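Local coordinates for putative glycoside hydrolase (Parabacteroides distasonis ATCC 8503, PDB 3GYC), which probably hydrolyses glycosidic bonds of carbohydrates, being a putative glycoside hydrolase of a cellulase-like family with a TIM-barrel fold, at residues 20-25 with 41-46; 24-29 with 54-59; 80-85 with 351-356; 95-100 with 147-152. All blocks are in the same frame, centred on the assembly; numbering follows the deposited sequence. Where two conformers were deposited one is given.

From the N terminus, strand 17-23 opens contact 1, which closes a short loop onto helix 39-48, the helix that packs outside the barrel. Contact 2 starts from the same stretch, sharing Phe24 and Ser25, but reaches further along the chain to strand 53-57; the two loops therefore overlap and cross, and contact 1 starts on strand 17-23 while contact 2 ends on its neighbour in the parallel sheet. Contact 3 then spans most of the chain, joining the loop 80-85 to residues 351-356 near its far end. Contact 4, helix 95-105 with the turn at 147-152, is nested inside that long loop, about 24 Å from contact 3 between centres. It adjoins contact 2 through Leu96.

Contact 1 of 4, residues 20-25 with 41-46; sequences TMWDFS and QVLDEL
Trp22 of strand 17-23 presses the benzene end of its indole against three side chains of helix 39-48, forming most of the interface. CZ3 of Trp22 meets CD2 of Leu43 at 3.7 Å, while its CH2 lies 3.8 Å from CG2 of Val42. Leu46 arrives from the opposite direction and sets CD1 4.0 Å from CZ2 of Trp22, neither over the face nor at the edge. The same methyl meets Thr20 tip to tip, CD1 of Leu46 standing 3.7 Å from CG2 of Thr20. With a smaller side chain such as alanine at Trp22, a gap is likely to open beside Val42, Leu43 and Leu46, and Cys349 O would lose its indole donor.

Among the polar groups, Val42 O lies at the edge of the indole, near its plane. Thr20 holds OG1 opposite its own amide nitrogen (chi1 -178°), which leaves CG2 facing Leu46 while OG1, like Trp22 NE1, bonds to Cys349 O. Asp23 OD2 accepts from Ser25 OG by its syn lone pair at 2.6 Å, and from Ser25 N above the carboxylate plane, capping the start of helix 25-28.

Strand and helix segments run nearly antiparallel, at 163°, as in a barrel strand and its outer helix. The chemistry implies a contact held by apolar burial, while the bonds to Cys349 O probably help set the turn of Thr20 and Trp22.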
# COMPACT_ATOMS: atom_id res chain seq x y z
N THR A 20 0.78 -0.88 8.30
CA THR A 20 1.19 -2.05 7.57
C THR A 20 0.15 -2.38 6.45
O THR A 20 -1.03 -2.20 6.65
CB THR A 20 1.35 -3.27 8.45
OG1 THR A 20 1.79 -4.32 7.62
CG2 THR A 20 0.01 -3.74 9.09
N MSE A 21 0.64 -2.80 5.29
CA MSE A 21 -0.17 -3.28 4.19
C MSE A 21 -0.56 -4.75 4.41
O MSE A 21 0.33 -5.63 4.47
CB MSE A 21 0.60 -3.21 2.88
CG MSE A 21 -0.19 -3.78 1.72
SE MSE A 21 0.96 -4.13 0.25
CE MSE A 21 1.82 -5.74 0.95
N TRP A 22 -1.86 -4.99 4.65
CA TRP A 22 -2.42 -6.35 4.68
C TRP A 22 -3.19 -6.68 3.40
O TRP A 22 -3.79 -7.76 3.28
CB TRP A 22 -3.21 -6.58 5.95
CG TRP A 22 -2.35 -6.91 7.17
CD1 TRP A 22 -1.00 -6.84 7.26
CD2 TRP A 22 -2.81 -7.24 8.52
NE1 TRP A 22 -0.56 -7.20 8.53
CE2 TRP A 22 -1.66 -7.47 9.31
CE3 TRP A 22 -4.05 -7.50 9.07
CZ2 TRP A 22 -1.73 -7.83 10.63
CZ3 TRP A 22 -4.11 -7.86 10.37
CH2 TRP A 22 -2.96 -8.02 11.15
N ASP A 23 -3.13 -5.74 2.44
CA ASP A 23 -3.55 -5.93 1.06
C ASP A 23 -4.86 -6.75 0.93
O ASP A 23 -5.87 -6.38 1.50
CB ASP A 23 -2.37 -6.54 0.26
CG ASP A 23 -1.78 -7.83 0.94
OD1 ASP A 23 -0.94 -7.67 1.87
OD2 ASP A 23 -2.20 -8.96 0.59
N PHE A 24 -4.84 -7.83 0.16
CA PHE A 24 -5.98 -8.73 0.02
C PHE A 24 -5.75 -10.01 0.85
O PHE A 24 -6.62 -10.87 0.94
CB PHE A 24 -6.27 -9.00 -1.47
CG PHE A 24 -5.05 -9.13 -2.34
CD1 PHE A 24 -4.44 -10.38 -2.54
CD2 PHE A 24 -4.51 -8.03 -2.98
CE1 PHE A 24 -3.29 -10.48 -3.39
CE2 PHE A 24 -3.39 -8.14 -3.81
CZ PHE A 24 -2.79 -9.37 -4.00
N SER A 25 -4.60 -10.09 1.56
CA SER A 25 -4.33 -11.24 2.40
C SER A 25 -5.28 -11.36 3.62
O SER A 25 -5.61 -12.45 4.04
CB SER A 25 -2.88 -11.25 2.84
OG SER A 25 -1.96 -11.30 1.76
N GLN A 41 -6.36 -12.61 17.00
CA GLN A 41 -5.00 -12.96 17.36
C GLN A 41 -3.98 -12.13 16.56
O GLN A 41 -3.04 -11.61 17.14
CB GLN A 41 -4.72 -14.45 17.20
CG GLN A 41 -3.27 -14.88 17.56
CD GLN A 41 -2.83 -14.50 18.96
OE1 GLN A 41 -3.66 -14.27 19.87
NE2 GLN A 41 -1.50 -14.47 19.18
N VAL A 42 -4.17 -12.00 15.24
CA VAL A 42 -3.18 -11.26 14.44
C VAL A 42 -3.25 -9.74 14.68
O VAL A 42 -2.23 -9.05 14.63
CB VAL A 42 -3.11 -11.69 12.97
CG1 VAL A 42 -2.81 -13.19 12.91
CG2 VAL A 42 -4.42 -11.38 12.20
N LEU A 43 -4.45 -9.22 14.97
CA LEU A 43 -4.57 -7.81 15.31
C LEU A 43 -3.94 -7.55 16.74
O LEU A 43 -3.41 -6.50 16.96
CB LEU A 43 -6.00 -7.34 15.25
CG LEU A 43 -6.62 -7.22 13.86
CD1 LEU A 43 -8.14 -6.98 14.10
CD2 LEU A 43 -5.96 -6.13 13.03
N ASP A 44 -4.00 -8.50 17.66
CA ASP A 44 -3.35 -8.35 18.97
C ASP A 44 -1.83 -8.33 18.75
O ASP A 44 -1.15 -7.54 19.35
CB ASP A 44 -3.75 -9.47 19.94
CG ASP A 44 -5.22 -9.40 20.37
OD1 ASP A 44 -5.87 -8.35 20.18
OD2 ASP A 44 -5.71 -10.38 20.99
N GLU A 45 -1.33 -9.20 17.88
CA GLU A 45 0.10 -9.30 17.52
C GLU A 45 0.60 -8.01 16.85
O GLU A 45 1.72 -7.53 17.09
CB GLU A 45 0.35 -10.51 16.64
CG GLU A 45 0.22 -11.85 17.34
CD GLU A 45 0.35 -13.08 16.41
OE1 GLU A 45 0.72 -12.99 15.21
OE2 GLU A 45 0.04 -14.20 16.89
N LEU A 46 -0.21 -7.49 15.96
CA LEU A 46 0.04 -6.24 15.29
C LEU A 46 0.17 -5.10 16.33
O LEU A 46 1.10 -4.33 16.27
CB LEU A 46 -1.14 -5.91 14.34
CG LEU A 46 -0.95 -4.67 13.48
CD1 LEU A 46 0.26 -4.91 12.57
CD2 LEU A 46 -2.19 -4.25 12.71

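Contact 2 of 4, residues 24-29 with 54-59; sequences FSWLER and IRIDAY. With EDO (1,2-ethanediol), chain D.
Glu28 OE2 is gripped by two groups: Tyr59 OH donates to it at 2.6 Å, and Arg117 NE completes a salt bridge. The phenol hydroxyl uses the anti lone pair of OE2, which lies at the edge of the Tyr59 ring, in its plane, although the carboxylate is turned 51° from that ring. The other oxygen, OE1, is bonded to Ser84 OG, so the buried acid has partners at both oxygens.

Leu27 covers a face of the same phenol, a CH-pi contact in which CD2 of Leu27 lies 4.0 Å from the centroid of the Tyr59 ring. Both faces of the Trp26 indole are covered. CB of Leu27 sits over the centre of one face, and Ile56 CD1 lies over the opposite face, offset to the rim. Trp26 NE1 donates to Asp57 O at 3.0 Å, in the carbonyl plane and on a lone pair, although the N-H bends to 139°. The indole gets there by placing CG between N and the carbonyl carbon (chi1 72°). A leucine in its place would probably leave Asp57 O without this donor and Ile56 without a flat surface to rest on.

Asp57 also makes an Asx turn, OD1 accepting from Tyr59 N at 2.7 Å. At the far end, Arg29 NH1 and NH2 donate to O2 and O1 of a bound 1,2-ethanediol, probably from the crystallisation liquor.

The short helix 25-28 packs beside the C-terminal end of strand 53-57, with Trp26 and Ile56 both on Leu96 of helix 95-105, and Glu28 and Tyr59 on Leu73 of strand 71-73.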
# COMPACT_ATOMS: atom_id res chain seq x y z
N PHE A 24 -4.84 -7.83 0.16
CA PHE A 24 -5.98 -8.73 0.02
C PHE A 24 -5.75 -10.01 0.85
O PHE A 24 -6.62 -10.87 0.94
CB PHE A 24 -6.27 -9.00 -1.47
CG PHE A 24 -5.05 -9.13 -2.34
CD1 PHE A 24 -4.44 -10.38 -2.54
CD2 PHE A 24 -4.51 -8.03 -2.98
CE1 PHE A 24 -3.29 -10.48 -3.39
CE2 PHE A 24 -3.39 -8.14 -3.81
CZ PHE A 24 -2.79 -9.37 -4.00
N SER A 25 -4.60 -10.09 1.56
CA SER A 25 -4.33 -11.24 2.40
C SER A 25 -5.28 -11.36 3.62
O SER A 25 -5.61 -12.45 4.04
CB SER A 25 -2.88 -11.25 2.84
OG SER A 25 -1.96 -11.30 1.76
N TRP A 26 -5.75 -10.23 4.16
CA TRP A 26 -6.61 -10.23 5.31
C TRP A 26 -7.88 -11.07 5.08
O TRP A 26 -8.41 -11.68 6.03
CB TRP A 26 -6.99 -8.76 5.72
CG TRP A 26 -7.94 -8.12 4.74
CD1 TRP A 26 -7.62 -7.47 3.60
CD2 TRP A 26 -9.37 -8.13 4.81
NE1 TRP A 26 -8.76 -7.08 2.94
CE2 TRP A 26 -9.84 -7.44 3.67
CE3 TRP A 26 -10.29 -8.65 5.69
CZ2 TRP A 26 -11.19 -7.26 3.42
CZ3 TRP A 26 -11.60 -8.48 5.46
CH2 TRP A 26 -12.06 -7.79 4.33
N LEU A 27 -8.38 -11.06 3.84
CA LEU A 27 -9.59 -11.80 3.52
C LEU A 27 -9.24 -13.17 2.92
O LEU A 27 -9.92 -14.15 3.23
CB LEU A 27 -10.45 -10.99 2.54
CG LEU A 27 -11.82 -11.55 2.20
CD1 LEU A 27 -12.64 -11.74 3.49
CD2 LEU A 27 -12.51 -10.63 1.12
N GLU A 28 -8.21 -13.23 2.09
CA GLU A 28 -7.89 -14.44 1.33
C GLU A 28 -7.10 -15.52 2.02
O GLU A 28 -7.30 -16.69 1.75
CB GLU A 28 -7.14 -14.06 0.06
CG GLU A 28 -8.09 -13.43 -0.92
CD GLU A 28 -7.44 -12.99 -2.20
OE1 GLU A 28 -6.61 -13.75 -2.76
OE2 GLU A 28 -7.84 -11.93 -2.74
N ARG A 29 -6.19 -15.11 2.92
CA ARG A 29 -5.25 -16.07 3.53
C ARG A 29 -5.77 -16.62 4.79
O ARG A 29 -5.28 -16.33 5.91
CB ARG A 29 -3.89 -15.41 3.70
CG ARG A 29 -3.20 -15.14 2.40
CD ARG A 29 -1.68 -14.83 2.62
NE ARG A 29 -0.93 -15.98 3.10
CZ ARG A 29 -0.31 -16.89 2.35
NH1 ARG A 29 -0.41 -16.90 1.04
NH2 ARG A 29 0.30 -17.90 2.93
N ILE A 54 -3.59 -0.03 9.23
CA ILE A 54 -3.48 -1.09 8.24
C ILE A 54 -4.06 -0.57 6.93
O ILE A 54 -5.03 0.17 6.93
CB ILE A 54 -4.31 -2.33 8.67
CG1 ILE A 54 -3.95 -2.77 10.10
CG2 ILE A 54 -4.11 -3.47 7.73
CD1 ILE A 54 -4.92 -3.87 10.72
N ARG A 55 -3.42 -0.91 5.83
CA ARG A 55 -3.91 -0.60 4.49
C ARG A 55 -4.47 -1.91 3.91
O ARG A 55 -3.77 -2.92 3.85
CB ARG A 55 -2.77 -0.08 3.64
CG ARG A 55 -3.11 0.09 2.20
CD ARG A 55 -1.95 0.36 1.40
NE ARG A 55 -2.26 0.45 -0.01
CZ ARG A 55 -1.48 -0.01 -0.98
NH1 ARG A 55 -0.34 -0.65 -0.70
NH2 ARG A 55 -1.88 0.11 -2.24
N ILE A 56 -5.76 -1.94 3.53
CA ILE A 56 -6.31 -3.17 3.04
C ILE A 56 -7.04 -2.94 1.72
O ILE A 56 -7.43 -1.83 1.36
CB ILE A 56 -7.29 -3.84 4.01
CG1 ILE A 56 -8.53 -2.96 4.31
CG2 ILE A 56 -6.65 -4.26 5.28
CD1 ILE A 56 -9.60 -3.65 5.13
N ASP A 57 -7.22 -4.04 1.03
CA ASP A 57 -8.07 -4.04 -0.16
C ASP A 57 -9.52 -4.15 0.31
O ASP A 57 -9.88 -5.07 1.08
CB ASP A 57 -7.70 -5.21 -1.06
CG ASP A 57 -8.34 -5.08 -2.45
OD1 ASP A 57 -9.42 -4.46 -2.58
OD2 ASP A 57 -7.70 -5.52 -3.42
N ALA A 58 -10.36 -3.21 -0.16
CA ALA A 58 -11.80 -3.15 0.20
C ALA A 58 -12.68 -3.94 -0.81
O ALA A 58 -13.89 -4.07 -0.58
CB ALA A 58 -12.26 -1.70 0.22
N TYR A 59 -12.07 -4.42 -1.91
CA TYR A 59 -12.81 -5.16 -2.98
C TYR A 59 -14.11 -4.41 -3.35
O TYR A 59 -15.20 -5.02 -3.37
CB TYR A 59 -13.17 -6.55 -2.51
CG TYR A 59 -12.04 -7.50 -2.15
CD1 TYR A 59 -11.45 -7.48 -0.90
CD2 TYR A 59 -11.63 -8.50 -3.05
CE1 TYR A 59 -10.44 -8.40 -0.56
CE2 TYR A 59 -10.62 -9.40 -2.73
CZ TYR A 59 -10.04 -9.36 -1.48
OH TYR A 59 -9.05 -10.27 -1.14
C1 EDO D . 1.21 -21.13 0.71
O1 EDO D . 1.22 -20.46 1.99
C2 EDO D . 1.68 -20.18 -0.35
O2 EDO D . 1.15 -18.85 -0.23

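Contact 3 of 4, residues 80-85 with 351-356; sequences QDWGSP and PQFAGM. With EDO (1,2-ethanediol), chain D; EDO (1,2-ethanediol), chain C.
Gln352 and Asp81 meet through one direct bond: NE2 of Gln352 donates to Asp81 O at 2.9 Å, nearly straight at 162°. The oxygen lies in the plane of the Gln352 amide, whereas the donor is tilted 33° from the plane of the carbonyl. Beside it, Phe353 brings its CZ over one face of the Trp82 indole, near the rim and 3.5 Å from NE1 of Trp82. The two ring planes stand 58° apart, an oblique meeting. Phe353 also reaches Asp81, its CE1 lying 3.9 Å from CB of Asp81.

A water extends the polar link, donating to Asp81 OD2 at 2.6 Å and to Gln352 O at 2.8 Å. The other carboxylate oxygen, OD1, accepts from a bound 1,2-ethanediol at 3.0 Å from its O2; this molecule probably came from the crystallisation liquor.

A second shell positions these groups. Gln352 bends at its second torsion and its OE1 is bonded to Tyr36 OH, which orients the amide so that NE2 faces Asp81. Trp82 NE1 donates to Asn347 O, which probably helps to set the rotation of the indole whose face Phe353 CZ covers.

The contact joins the loop between strands 71-73 and 88-90 to the start of helix 354-357. Trp82 reaches inward to Met21 and Asp23 of strand 17-23, while both Trp82 and Gln352 touch Ser25 of helix 25-28.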
# COMPACT_ATOMS: atom_id res chain seq x y z
N GLN A 80 4.50 -15.60 -4.90
CA GLN A 80 4.52 -14.72 -3.70
C GLN A 80 3.56 -15.17 -2.62
O GLN A 80 2.59 -15.90 -2.92
CB GLN A 80 4.19 -13.28 -4.08
CG GLN A 80 4.92 -12.75 -5.24
CD GLN A 80 6.44 -12.79 -5.07
OE1 GLN A 80 6.93 -12.75 -3.96
NE2 GLN A 80 7.16 -12.91 -6.18
N ASP A 81 3.76 -14.67 -1.40
CA ASP A 81 2.90 -15.05 -0.25
C ASP A 81 1.83 -14.00 0.18
O ASP A 81 1.28 -14.07 1.28
CB ASP A 81 3.77 -15.50 0.97
CG ASP A 81 4.40 -16.91 0.78
OD1 ASP A 81 3.93 -17.69 -0.12
OD2 ASP A 81 5.37 -17.23 1.52
N TRP A 82 1.56 -13.02 -0.68
CA TRP A 82 0.46 -12.11 -0.47
C TRP A 82 -0.72 -12.80 -1.14
O TRP A 82 -0.62 -13.31 -2.26
CB TRP A 82 0.65 -10.76 -1.09
CG TRP A 82 1.77 -10.03 -0.53
CD1 TRP A 82 1.85 -9.47 0.71
CD2 TRP A 82 3.01 -9.76 -1.18
NE1 TRP A 82 3.09 -8.87 0.87
CE2 TRP A 82 3.81 -9.04 -0.28
CE3 TRP A 82 3.53 -10.05 -2.46
CZ2 TRP A 82 5.08 -8.57 -0.61
CZ3 TRP A 82 4.81 -9.60 -2.77
CH2 TRP A 82 5.56 -8.87 -1.85
N GLY A 83 -1.85 -12.81 -0.46
CA GLY A 83 -3.03 -13.41 -1.04
C GLY A 83 -2.94 -14.89 -1.40
O GLY A 83 -2.21 -15.65 -0.78
N SER A 84 -3.64 -15.28 -2.47
CA SER A 84 -3.81 -16.68 -2.82
C SER A 84 -2.91 -17.18 -3.95
O SER A 84 -2.87 -16.56 -5.01
CB SER A 84 -5.30 -16.90 -3.27
OG SER A 84 -6.22 -16.47 -2.29
N PRO A 85 -2.26 -18.35 -3.77
CA PRO A 85 -1.39 -18.90 -4.78
C PRO A 85 -2.14 -19.76 -5.78
O PRO A 85 -1.52 -20.38 -6.63
CB PRO A 85 -0.45 -19.81 -3.98
CG PRO A 85 -1.35 -20.35 -2.88
CD PRO A 85 -2.21 -19.14 -2.52
N PRO A 351 1.62 -11.78 9.34
CA PRO A 351 1.89 -13.07 9.94
C PRO A 351 2.34 -14.20 9.00
O PRO A 351 2.97 -15.15 9.47
CB PRO A 351 0.58 -13.37 10.69
CG PRO A 351 -0.43 -12.54 10.07
CD PRO A 351 0.24 -11.32 9.61
N GLN A 352 2.17 -14.06 7.69
CA GLN A 352 2.69 -15.07 6.77
C GLN A 352 4.19 -14.91 6.43
O GLN A 352 4.73 -15.73 5.70
CB GLN A 352 1.87 -15.14 5.47
CG GLN A 352 2.09 -14.02 4.40
CD GLN A 352 1.36 -12.72 4.61
OE1 GLN A 352 1.27 -12.16 5.74
NE2 GLN A 352 0.81 -12.20 3.50
N PHE A 353 4.83 -13.84 6.89
CA PHE A 353 6.27 -13.62 6.67
C PHE A 353 6.88 -13.80 8.05
O PHE A 353 7.20 -12.83 8.73
CB PHE A 353 6.53 -12.24 6.06
CG PHE A 353 5.86 -12.03 4.75
CD1 PHE A 353 6.36 -12.65 3.60
CD2 PHE A 353 4.71 -11.22 4.64
CE1 PHE A 353 5.75 -12.47 2.38
CE2 PHE A 353 4.09 -11.04 3.42
CZ PHE A 353 4.61 -11.67 2.29
N ALA A 354 6.99 -15.07 8.47
CA ALA A 354 7.46 -15.41 9.80
C ALA A 354 8.80 -14.75 10.12
O ALA A 354 9.02 -14.26 11.25
CB ALA A 354 7.54 -16.95 9.96
N GLY A 355 9.66 -14.69 9.11
CA GLY A 355 11.00 -14.13 9.25
C GLY A 355 11.03 -12.65 9.57
O GLY A 355 12.00 -12.16 10.18
N MSE A 356 10.02 -11.93 9.09
CA MSE A 356 9.85 -10.52 9.36
C MSE A 356 8.96 -10.25 10.60
O MSE A 356 9.23 -9.34 11.39
CB MSE A 356 9.28 -9.81 8.15
CG MSE A 356 9.06 -8.32 8.39
SE MSE A 356 10.62 -7.30 8.73
CE MSE A 356 11.28 -7.29 6.87
C1 EDO D . 1.21 -21.13 0.71
O1 EDO D . 1.22 -20.46 1.99
C2 EDO D . 1.68 -20.18 -0.35
O2 EDO D . 1.15 -18.85 -0.23
C1 EDO C . 6.00 -18.81 6.19
O1 EDO C . 6.79 -20.05 6.36
C2 EDO C . 4.53 -18.99 5.82
O2 EDO C . 4.23 -18.62 4.45
O HOH W 1 6.53 -16.01 3.56

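Contact 4 of 4, residues 95-100 with 147-152; sequences NLNLFL and DGLLDT
Leu149 inserts a methyl between Asn97 and Leu100, which lie about one turn apart on helix 95-105, and this is the close-packed half of the contact. CD1 of Leu149 stands 3.5 Å from the backbone oxygen of Asn97. The same CD1 of Leu149 lies 4.0 Å from CB of Leu100. The leucine holds CG beside its own amide nitrogen (chi1 -66°), a turn that sends the branch toward the helix. Behind it, CD2 of Leu149 lies against the backbone of Leu100, 4.1 Å from its C atom. Thr152 adds a looser touch, CG2 lying 4.1 Å from Leu100 O. The carbonyl of Leu149 also accepts from Thr152 N at 3.1 Å, which ties these two contact residues together within the 3-10 turn.

The solvent side is different in kind. Here exposed Asp147 receives a single bond from Asn97: ND2 donates to OD2 at 3.0 Å, straight at 166°. The acceptor sits near the plane of the Asn97 amide, yet the donor approaches from above the carboxylate plane, the two flat groups being turned 66° apart. The amide has further partners, ND2 bonding to Ser143 O and OD1 accepting from Gln93 NE2, so Asn97 presents a well-anchored donor to an exposed acid at the rim.

Overall, the contact joins helix 95-105 to the turn that leads from helix 130-146 into strand 153-157. Asn97 and Leu149 both rest on Ile144 of helix 130-146, while Leu96 and Phe99 face inward onto strand 53-57.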
# COMPACT_ATOMS: atom_id res chain seq x y z
N ASN A 95 -17.74 -9.67 6.26
CA ASN A 95 -16.31 -9.81 6.65
C ASN A 95 -15.55 -8.50 6.74
O ASN A 95 -14.82 -8.30 7.73
CB ASN A 95 -15.55 -10.78 5.75
CG ASN A 95 -15.74 -12.22 6.17
OD1 ASN A 95 -16.16 -12.47 7.28
ND2 ASN A 95 -15.43 -13.20 5.24
N LEU A 96 -15.77 -7.58 5.81
CA LEU A 96 -15.07 -6.30 5.86
C LEU A 96 -15.49 -5.52 7.09
O LEU A 96 -14.64 -5.05 7.86
CB LEU A 96 -15.27 -5.49 4.57
CG LEU A 96 -14.69 -4.08 4.56
CD1 LEU A 96 -13.12 -4.10 4.78
CD2 LEU A 96 -15.09 -3.31 3.29
N ASN A 97 -16.79 -5.40 7.30
CA ASN A 97 -17.26 -4.66 8.47
C ASN A 97 -16.85 -5.33 9.79
O ASN A 97 -16.60 -4.63 10.80
CB ASN A 97 -18.74 -4.36 8.37
CG ASN A 97 -19.05 -3.23 7.37
OD1 ASN A 97 -18.19 -2.76 6.61
ND2 ASN A 97 -20.28 -2.79 7.38
N LEU A 98 -16.79 -6.67 9.78
CA LEU A 98 -16.31 -7.43 10.96
C LEU A 98 -14.86 -7.08 11.24
O LEU A 98 -14.52 -6.77 12.36
CB LEU A 98 -16.51 -8.95 10.84
CG LEU A 98 -17.95 -9.46 11.04
CD1 LEU A 98 -18.17 -10.95 10.56
CD2 LEU A 98 -18.44 -9.28 12.47
N PHE A 99 -14.02 -7.15 10.21
CA PHE A 99 -12.63 -6.79 10.32
C PHE A 99 -12.43 -5.34 10.79
O PHE A 99 -11.60 -5.08 11.70
CB PHE A 99 -11.91 -7.03 8.98
CG PHE A 99 -10.43 -6.76 9.04
CD1 PHE A 99 -9.58 -7.70 9.62
CD2 PHE A 99 -9.91 -5.55 8.62
CE1 PHE A 99 -8.23 -7.45 9.71
CE2 PHE A 99 -8.57 -5.32 8.70
CZ PHE A 99 -7.73 -6.27 9.28
N LEU A 100 -13.21 -4.41 10.21
CA LEU A 100 -13.14 -3.01 10.59
C LEU A 100 -13.56 -2.82 12.03
O LEU A 100 -12.92 -2.02 12.71
CB LEU A 100 -13.93 -2.09 9.65
CG LEU A 100 -13.49 -2.01 8.20
CD1 LEU A 100 -14.53 -1.20 7.38
CD2 LEU A 100 -12.05 -1.43 7.99
N ASP A 147 -22.77 0.36 9.23
CA ASP A 147 -22.45 -0.15 10.56
C ASP A 147 -21.70 0.86 11.40
O ASP A 147 -21.10 0.51 12.41
CB ASP A 147 -21.68 -1.49 10.47
CG ASP A 147 -22.60 -2.68 10.11
OD1 ASP A 147 -23.83 -2.59 10.36
OD2 ASP A 147 -22.10 -3.71 9.61
N GLY A 148 -21.74 2.13 11.00
CA GLY A 148 -21.12 3.23 11.75
C GLY A 148 -19.60 3.14 11.90
O GLY A 148 -19.07 3.48 12.97
N LEU A 149 -18.90 2.70 10.86
CA LEU A 149 -17.46 2.48 10.91
C LEU A 149 -16.67 3.45 10.07
O LEU A 149 -15.50 3.25 9.93
CB LEU A 149 -17.10 1.05 10.41
CG LEU A 149 -17.62 -0.10 11.30
CD1 LEU A 149 -17.82 -1.41 10.54
CD2 LEU A 149 -16.68 -0.25 12.56
N LEU A 150 -17.27 4.52 9.55
CA LEU A 150 -16.52 5.38 8.63
C LEU A 150 -15.36 6.10 9.33
O LEU A 150 -14.34 6.35 8.71
CB LEU A 150 -17.45 6.37 7.95
CG LEU A 150 -17.05 6.89 6.58
CD1 LEU A 150 -16.59 5.74 5.69
CD2 LEU A 150 -18.25 7.67 5.94
N ASP A 151 -15.51 6.42 10.61
CA ASP A 151 -14.43 7.08 11.36
C ASP A 151 -13.18 6.21 11.55
O ASP A 151 -12.13 6.72 11.91
CB ASP A 151 -14.93 7.57 12.70
CG ASP A 151 -15.99 8.64 12.54
OD1 ASP A 151 -15.83 9.49 11.63
OD2 ASP A 151 -17.01 8.59 13.29
N THR A 152 -13.29 4.91 11.28
CA THR A 152 -12.13 4.01 11.32
C THR A 152 -11.29 4.10 10.04
O THR A 152 -10.16 3.70 10.04
CB THR A 152 -12.62 2.57 11.54
OG1 THR A 152 -13.11 2.45 12.89
CG2 THR A 152 -11.53 1.55 11.29